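Local coordinates for Ddb_g0293866 (Dictyostelium discoideum, PDB 5LW6), which binds ADP-ribose through the macrodomain that makes up this chain, and probably links poly-ADP-ribose recognition to DNA damage responses as part of a longer protein, at residues S55-F60 with K144-E149; D72-S77 with Q111-H116; M98-S103 with F125-I130. All blocks are in the same frame, centred on the assembly; numbering follows the deposited sequence. Where two conformers were deposited one is given.

Contact 1 (S55-F60 with K144-E149)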
# COMPACT_ATOMS: atom_id res chain seq x y z
N SER A 55 -8.44 8.37 -0.98
CA SER A 55 -8.55 7.71 0.32
C SER A 55 -7.86 6.34 0.09
O SER A 55 -8.36 5.55 -0.70
CB SER A 55 -9.97 7.50 0.81
OG SER A 55 -10.86 7.06 -0.18
N LEU A 56 -6.75 6.10 0.75
CA LEU A 56 -5.91 4.90 0.55
C LEU A 56 -5.71 4.15 1.83
O LEU A 56 -5.22 4.71 2.78
CB LEU A 56 -4.53 5.28 0.04
CG LEU A 56 -3.53 4.14 -0.11
CD1 LEU A 56 -3.90 3.14 -1.18
CD2 LEU A 56 -2.18 4.81 -0.35
N ALA A 57 -6.02 2.84 1.79
CA ALA A 57 -5.70 1.91 2.84
C ALA A 57 -4.51 1.12 2.40
O ALA A 57 -4.50 0.60 1.28
CB ALA A 57 -6.86 0.97 3.08
N PHE A 58 -3.46 1.09 3.22
CA PHE A 58 -2.21 0.47 2.74
C PHE A 58 -1.51 -0.19 3.88
O PHE A 58 -1.72 0.19 4.99
CB PHE A 58 -1.29 1.48 2.04
CG PHE A 58 -0.80 2.60 2.91
CD1 PHE A 58 -1.59 3.70 3.16
CD2 PHE A 58 0.47 2.56 3.44
CE1 PHE A 58 -1.14 4.74 3.96
CE2 PHE A 58 0.97 3.62 4.23
CZ PHE A 58 0.15 4.73 4.47
N PRO A 59 -0.74 -1.26 3.59
CA PRO A 59 0.00 -1.90 4.63
C PRO A 59 1.28 -1.13 5.03
O PRO A 59 1.70 -0.21 4.35
CB PRO A 59 0.31 -3.27 3.98
CG PRO A 59 0.58 -2.92 2.59
CD PRO A 59 -0.47 -1.85 2.26
N PHE A 60 1.82 -1.49 6.21
CA PHE A 60 3.13 -1.03 6.68
C PHE A 60 4.16 -1.85 5.91
O PHE A 60 4.53 -2.98 6.27
CB PHE A 60 3.16 -1.24 8.18
CG PHE A 60 4.36 -0.70 8.91
CD1 PHE A 60 5.19 0.25 8.35
CD2 PHE A 60 4.58 -1.07 10.28
CE1 PHE A 60 6.23 0.81 9.05
CE2 PHE A 60 5.67 -0.52 10.98
CZ PHE A 60 6.50 0.40 10.37
N LYS A 144 -11.17 4.36 -1.04
CA LYS A 144 -11.41 4.03 -2.41
C LYS A 144 -10.28 3.25 -3.09
O LYS A 144 -10.52 2.57 -4.12
CB LYS A 144 -11.76 5.29 -3.21
CG LYS A 144 -13.12 5.80 -2.81
CD LYS A 144 -13.55 6.89 -3.79
CE LYS A 144 -14.80 7.67 -3.28
NZ LYS A 144 -15.93 6.77 -3.61
N LEU A 145 -9.08 3.33 -2.51
CA LEU A 145 -7.93 2.63 -3.01
C LEU A 145 -7.41 1.70 -1.88
O LEU A 145 -7.29 2.09 -0.75
CB LEU A 145 -6.76 3.53 -3.47
CG LEU A 145 -7.12 4.51 -4.61
CD1 LEU A 145 -7.69 5.72 -3.94
CD2 LEU A 145 -5.88 4.87 -5.43
N PHE A 146 -7.19 0.44 -2.24
CA PHE A 146 -6.77 -0.58 -1.27
C PHE A 146 -5.50 -1.22 -1.80
O PHE A 146 -5.53 -1.79 -2.87
CB PHE A 146 -7.86 -1.63 -1.08
CG PHE A 146 -7.56 -2.60 0.04
CD1 PHE A 146 -6.77 -3.72 -0.18
CD2 PHE A 146 -7.97 -2.35 1.30
CE1 PHE A 146 -6.43 -4.60 0.84
CE2 PHE A 146 -7.69 -3.22 2.33
CZ PHE A 146 -6.89 -4.31 2.15
N ALA A 147 -4.41 -1.11 -1.04
CA ALA A 147 -3.09 -1.62 -1.43
C ALA A 147 -2.81 -2.91 -0.69
O ALA A 147 -3.12 -3.04 0.54
CB ALA A 147 -2.02 -0.64 -1.11
N THR A 148 -2.20 -3.84 -1.41
CA THR A 148 -1.77 -5.13 -0.87
C THR A 148 -0.36 -5.46 -1.34
O THR A 148 -0.02 -5.21 -2.48
CB THR A 148 -2.79 -6.24 -1.29
OG1 THR A 148 -2.48 -7.48 -0.64
CG2 THR A 148 -2.85 -6.45 -2.76
N GLU A 149 0.43 -6.13 -0.50
CA GLU A 149 1.79 -6.54 -0.92
C GLU A 149 1.66 -7.72 -1.89
O GLU A 149 0.76 -8.54 -1.76
CB GLU A 149 2.58 -6.97 0.26
CG GLU A 149 2.85 -5.78 1.18
CD GLU A 149 3.82 -6.06 2.35
OE1 GLU A 149 4.47 -7.17 2.43
OE2 GLU A 149 3.85 -5.21 3.24
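The CD1 methyl of Leu-56 rests against the side chain of Leu-145, 3.7 Å from its CB, where the two leucines cross at about a right angle. CG of Leu-56 stands anti to the backbone N (chi1 176°), and the end of the side chain leans across to the neighbouring strand, bringing CD1 within 4.2 Å of CB of Ala-147 as well. The other face of the sheet pairs a small residue with a large one: CB of Ala-57 meets CD2 of Phe-146 obliquely at 3.9 Å, and a short methyl leaves room for the broad ring. Between the two layers of side chains, strands 55-59 and 145-149 run parallel with their axes 14° apart. Leu-145 N donates to Ser-55 O, Ala-57 N to Leu-145 O, and Ala-147 N to Ala-57 O, the staggered pattern of parallel strands.

At the start of the pair, Ser-55 holds OG between its own N and carbonyl carbon (chi1 42°), where OG accepts a hydrogen bond from Lys-144 N at 2.9 Å and is also bonded to Glu-53 OE2. A serine suits the start of this strand because one hydroxyl can serve both partners. At the far end the Pro-59 ring, having no N-H to offer, packs its CD 3.4 Å from Ala-147 O, while its CG slides past CG of Glu-149 at 3.9 Å. Glu-149 OE2 is bonded to Ser-62 N, which ties the end of strand 145-149 to the loop that follows strand 55-59.

In the macrodomain fold this is the middle of the central sheet: strand 95-101 flanks 55-59, strand 213-217 flanks 145-149, and helix 237-253 covers the Leu-56 and Leu-145 face through Leu-248 and Leu-252.

Contact 2 (D72-S77 with Q111-H116)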
# COMPACT_ATOMS: atom_id res chain seq x y z
N ASP A 72 14.08 0.60 10.53
CA ASP A 72 14.34 1.20 9.21
C ASP A 72 13.02 1.47 8.45
O ASP A 72 12.81 2.57 7.89
CB ASP A 72 15.25 0.32 8.35
CG ASP A 72 16.68 0.21 8.89
OD1 ASP A 72 17.12 1.11 9.67
OD2 ASP A 72 17.40 -0.77 8.48
N ALA A 73 12.11 0.51 8.50
CA ALA A 73 10.77 0.65 7.85
C ALA A 73 9.96 1.76 8.47
O ALA A 73 9.19 2.42 7.82
CB ALA A 73 9.98 -0.63 7.92
N THR A 74 10.08 1.94 9.75
CA THR A 74 9.33 3.01 10.42
C THR A 74 9.81 4.36 9.98
O THR A 74 9.02 5.23 9.67
CB THR A 74 9.45 2.87 11.95
OG1 THR A 74 8.91 1.60 12.33
CG2 THR A 74 8.77 4.06 12.68
N GLU A 75 11.13 4.55 9.93
CA GLU A 75 11.67 5.85 9.55
C GLU A 75 11.30 6.17 8.09
O GLU A 75 10.91 7.31 7.74
CB GLU A 75 13.21 5.84 9.76
CG GLU A 75 14.07 6.34 8.61
CD GLU A 75 15.49 5.85 8.79
OE1 GLU A 75 15.98 5.86 9.98
OE2 GLU A 75 16.09 5.46 7.76
N ILE A 76 11.43 5.18 7.22
CA ILE A 76 11.15 5.39 5.80
C ILE A 76 9.66 5.68 5.60
O ILE A 76 9.33 6.64 4.95
CB ILE A 76 11.59 4.19 4.98
CG1 ILE A 76 13.09 4.14 4.88
CG2 ILE A 76 11.00 4.20 3.56
CD1 ILE A 76 13.60 2.79 4.51
N SER A 77 8.79 4.87 6.19
CA SER A 77 7.38 5.01 6.09
C SER A 77 6.98 6.41 6.59
O SER A 77 6.24 7.15 5.93
CB SER A 77 6.72 3.94 7.07
OG SER A 77 5.35 4.07 6.97
N GLN A 111 4.89 6.14 19.02
CA GLN A 111 5.81 7.24 19.44
C GLN A 111 6.87 7.57 18.37
O GLN A 111 7.23 8.70 18.19
CB GLN A 111 6.54 6.88 20.76
CG GLN A 111 5.66 6.98 21.97
CD GLN A 111 6.39 6.58 23.25
OE1 GLN A 111 7.46 5.93 23.22
NE2 GLN A 111 5.83 6.99 24.40
N SER A 112 7.35 6.56 17.65
CA SER A 112 8.36 6.74 16.64
C SER A 112 7.78 7.53 15.50
O SER A 112 8.43 8.45 14.99
CB SER A 112 8.85 5.40 16.07
OG SER A 112 10.02 5.64 15.31
N PHE A 113 6.56 7.17 15.08
CA PHE A 113 5.88 7.98 14.12
C PHE A 113 5.73 9.41 14.60
O PHE A 113 6.00 10.36 13.83
CB PHE A 113 4.51 7.41 13.63
CG PHE A 113 4.66 6.35 12.59
CD1 PHE A 113 4.91 5.09 12.94
CD2 PHE A 113 4.48 6.62 11.27
CE1 PHE A 113 5.06 4.06 11.99
CE2 PHE A 113 4.68 5.65 10.29
CZ PHE A 113 4.98 4.36 10.63
N LYS A 114 5.29 9.59 15.84
CA LYS A 114 5.11 10.93 16.37
C LYS A 114 6.38 11.75 16.32
O LYS A 114 6.34 12.93 15.96
CB LYS A 114 4.71 10.88 17.84
CG LYS A 114 3.28 10.58 18.13
CD LYS A 114 3.00 10.66 19.65
CE LYS A 114 1.55 10.29 20.00
NZ LYS A 114 1.32 10.44 21.46
N LYS A 115 7.50 11.10 16.55
CA LYS A 115 8.78 11.76 16.55
C LYS A 115 9.14 12.23 15.14
O LYS A 115 9.54 13.38 14.95
CB LYS A 115 9.83 10.80 17.10
CG LYS A 115 11.25 11.26 17.02
CD LYS A 115 12.27 10.11 17.28
CE LYS A 115 13.68 10.68 17.55
NZ LYS A 115 14.88 9.75 17.59
N HIS A 116 8.90 11.40 14.14
CA HIS A 116 9.13 11.80 12.75
C HIS A 116 8.21 12.86 12.24
O HIS A 116 8.52 13.51 11.29
CB HIS A 116 9.09 10.54 11.83
CG HIS A 116 10.28 9.68 12.00
ND1 HIS A 116 10.32 8.59 12.85
CD2 HIS A 116 11.52 9.79 11.48
CE1 HIS A 116 11.55 8.08 12.85
NE2 HIS A 116 12.28 8.81 12.05
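The CG2 methyl of Thr-74 meets the Phe-113 ring obliquely, 3.8 Å from CE1, and Ser-77, whose OG also makes a weak hydrogen bond to Tyr-245 OH, brings that OG to the edge of the same ring, 3.7 Å from CZ and in the ring plane. These are two neighbouring helices of the macrodomain's alpha/beta/alpha sandwich, lying on one side of the sheet and crossing at -38° with axes 9.6 Å apart. Threonine and serine suit helix 70-87 here, being small enough for the phenylalanine to lie beside them. One turn after Phe-113, the His-116 imidazole lies with one face against CA of Glu-75, 4.2 Å from the ring centroid, a CH-pi contact offset toward the rim.

Behind this first shell, the hydroxyl of Thr-74 is bonded to Ile-70 O, which turns OG1 back to its own helix and leaves CG2 to meet the ring. Phe-113 also rests on Met-98 of strand 95-101, and Phe-60 touches both Thr-74 and Ser-77. ND1 of His-116 donates to Ser-112 O at 2.9 Å from above the carbonyl plane, while His-116 N reaches the same oxygen from the opposite face.

Contact 3 (M98-S103 with F125-I130)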
# COMPACT_ATOMS: atom_id res chain seq x y z
N MSE A 98 -3.03 3.44 7.42
CA MSE A 98 -1.99 2.45 7.32
C MSE A 98 -2.35 1.32 8.24
O MSE A 98 -2.53 1.46 9.43
CB MSE A 98 -0.63 2.96 7.64
CG MSE A 98 0.46 1.93 7.42
SE MSE A 98 2.27 2.69 7.72
CE MSE A 98 2.15 2.57 9.54
N MSE A 99 -2.38 0.12 7.70
CA MSE A 99 -2.81 -1.05 8.43
C MSE A 99 -1.59 -1.74 8.99
O MSE A 99 -0.73 -2.15 8.26
CB MSE A 99 -3.54 -2.01 7.45
CG MSE A 99 -4.75 -1.28 6.84
SE MSE A 99 -5.73 -2.35 5.54
CE MSE A 99 -4.42 -2.21 4.00
N VAL A 100 -1.53 -1.92 10.28
CA VAL A 100 -0.41 -2.51 10.98
C VAL A 100 -0.85 -3.79 11.72
O VAL A 100 -1.83 -3.79 12.48
CB VAL A 100 0.24 -1.49 11.97
CG1 VAL A 100 1.33 -2.13 12.79
CG2 VAL A 100 0.70 -0.21 11.27
N GLU A 101 -0.14 -4.90 11.51
CA GLU A 101 -0.52 -6.13 12.18
C GLU A 101 -0.26 -6.01 13.68
O GLU A 101 0.65 -5.30 14.15
CB GLU A 101 0.16 -7.32 11.52
CG GLU A 101 -0.35 -7.57 10.10
CD GLU A 101 0.38 -8.70 9.37
OE1 GLU A 101 1.04 -9.52 10.06
OE2 GLU A 101 0.34 -8.73 8.10
N LYS A 102 -1.14 -6.64 14.45
CA LYS A 102 -1.12 -6.52 15.94
C LYS A 102 0.26 -6.78 16.48
O LYS A 102 0.69 -6.17 17.48
CB LYS A 102 -2.05 -7.58 16.52
CG LYS A 102 -2.24 -7.48 18.03
CD LYS A 102 -3.23 -8.55 18.56
CE LYS A 102 -2.72 -9.98 18.33
NZ LYS A 102 -3.72 -11.04 18.67
N SER A 103 0.89 -7.77 15.92
CA SER A 103 2.21 -8.15 16.44
C SER A 103 3.24 -7.04 16.34
O SER A 103 4.19 -6.99 17.13
CB SER A 103 2.69 -9.42 15.79
OG SER A 103 3.14 -9.33 14.47
N PHE A 125 -3.89 11.24 8.46
CA PHE A 125 -3.20 9.96 8.56
C PHE A 125 -3.58 9.21 9.79
O PHE A 125 -3.58 9.79 10.90
CB PHE A 125 -1.71 10.19 8.59
CG PHE A 125 -0.92 8.95 8.80
CD1 PHE A 125 -1.06 7.87 7.96
CD2 PHE A 125 -0.06 8.86 9.88
CE1 PHE A 125 -0.32 6.72 8.20
CE2 PHE A 125 0.70 7.75 10.11
CZ PHE A 125 0.54 6.66 9.27
N GLU A 126 -4.01 7.96 9.63
CA GLU A 126 -4.32 7.10 10.78
C GLU A 126 -3.65 5.76 10.65
O GLU A 126 -3.43 5.27 9.52
CB GLU A 126 -5.81 6.78 10.84
CG GLU A 126 -6.65 8.01 10.98
CD GLU A 126 -8.16 7.72 11.07
OE1 GLU A 126 -8.60 6.55 10.80
OE2 GLU A 126 -8.89 8.71 11.42
N ILE A 127 -3.33 5.18 11.79
CA ILE A 127 -2.82 3.78 11.84
C ILE A 127 -3.89 2.93 12.39
O ILE A 127 -4.45 3.25 13.45
CB ILE A 127 -1.54 3.69 12.70
CG1 ILE A 127 -0.39 4.38 11.98
CG2 ILE A 127 -1.21 2.26 13.02
CD1 ILE A 127 0.93 4.43 12.70
N ILE A 128 -4.20 1.83 11.74
CA ILE A 128 -5.29 0.93 12.10
C ILE A 128 -4.65 -0.41 12.38
O ILE A 128 -3.91 -0.93 11.53
CB ILE A 128 -6.22 0.68 10.89
CG1 ILE A 128 -6.74 2.02 10.37
CG2 ILE A 128 -7.35 -0.31 11.19
CD1 ILE A 128 -7.41 2.86 11.41
N LYS A 129 -4.92 -0.96 13.56
CA LYS A 129 -4.39 -2.26 13.97
C LYS A 129 -5.26 -3.35 13.40
O LYS A 129 -6.49 -3.24 13.51
CB LYS A 129 -4.41 -2.33 15.51
CG LYS A 129 -3.81 -3.62 16.08
CD LYS A 129 -3.69 -3.61 17.60
CE LYS A 129 -5.03 -3.65 18.30
NZ LYS A 129 -4.80 -3.57 19.77
N ILE A 130 -4.69 -4.33 12.71
CA ILE A 130 -5.42 -5.47 12.22
C ILE A 130 -4.80 -6.73 12.81
O ILE A 130 -3.61 -6.75 13.15
CB ILE A 130 -5.46 -5.48 10.65
CG1 ILE A 130 -4.05 -5.58 10.04
CG2 ILE A 130 -6.20 -4.22 10.17
CD1 ILE A 130 -4.00 -6.07 8.61
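Ile-127 and Val-100 press together through their CG2 methyls, 3.6 Å apart, while the other branch of Ile-127 lies alongside Met-98, both pointing the same way, with CD1 3.9 Å from Met-98 CE. Ile-127 thus presents two knobs: CG1 stands anti to the carbonyl carbon (chi1 -70°), which leaves CG2 to fill the hollow beside Val-100. The long, flexible Met-98 chain, here the substituted selenomethionine, bends at its last torsion to fit its end to CD1, and its CB meets the edge of the Phe-125 ring, 3.8 Å from CE1. The parallel strands 95-101 and 125-130 belong to a beta-alpha-beta unit whose connecting helix, 107-116, lies on this face and rests its Phe-113 and Ile-110 on Ile-127. With Ile-127 cut back to an alanine, the CG2 of Val-100 and the end of Met-98 would probably lose their partner and a gap would open under helix 107-116. On the other face, Ile-130 extends CD1 to 4.2 Å from CB of Met-99. Five backbone bonds run between the strands, ending where Lys-102 N donates to Ile-130 O at 2.8 Å; the aliphatic chain of Lys-102 crosses that of Lys-129 obliquely, and Lys-102 NZ forms a salt bridge with Glu-131.

Overall arrangement
Contacts 1 and 3, with centres about 11 Å apart, share one sheet through the neighbouring strands 55-59 and 95-101, where Phe-58 O probably accepts a hydrogen bond from Met-99 N. Contact 1 lies about 4 Å from the centre of the folded chain and contact 3 at the edge formed by strand 125-130. Contact 2 stands off, its centre about 18 Å from that of contact 1 and 14 Å from that of contact 3, joining helices 70-87 and 107-116 on one side of the sheet. Contacts 2 and 3 both fall within the loop closed by contact 1, and their segments alternate. Phe-60, Met-98 and Phe-113, one from each contact, touch one another, tying sheet and helices into one macrodomain core.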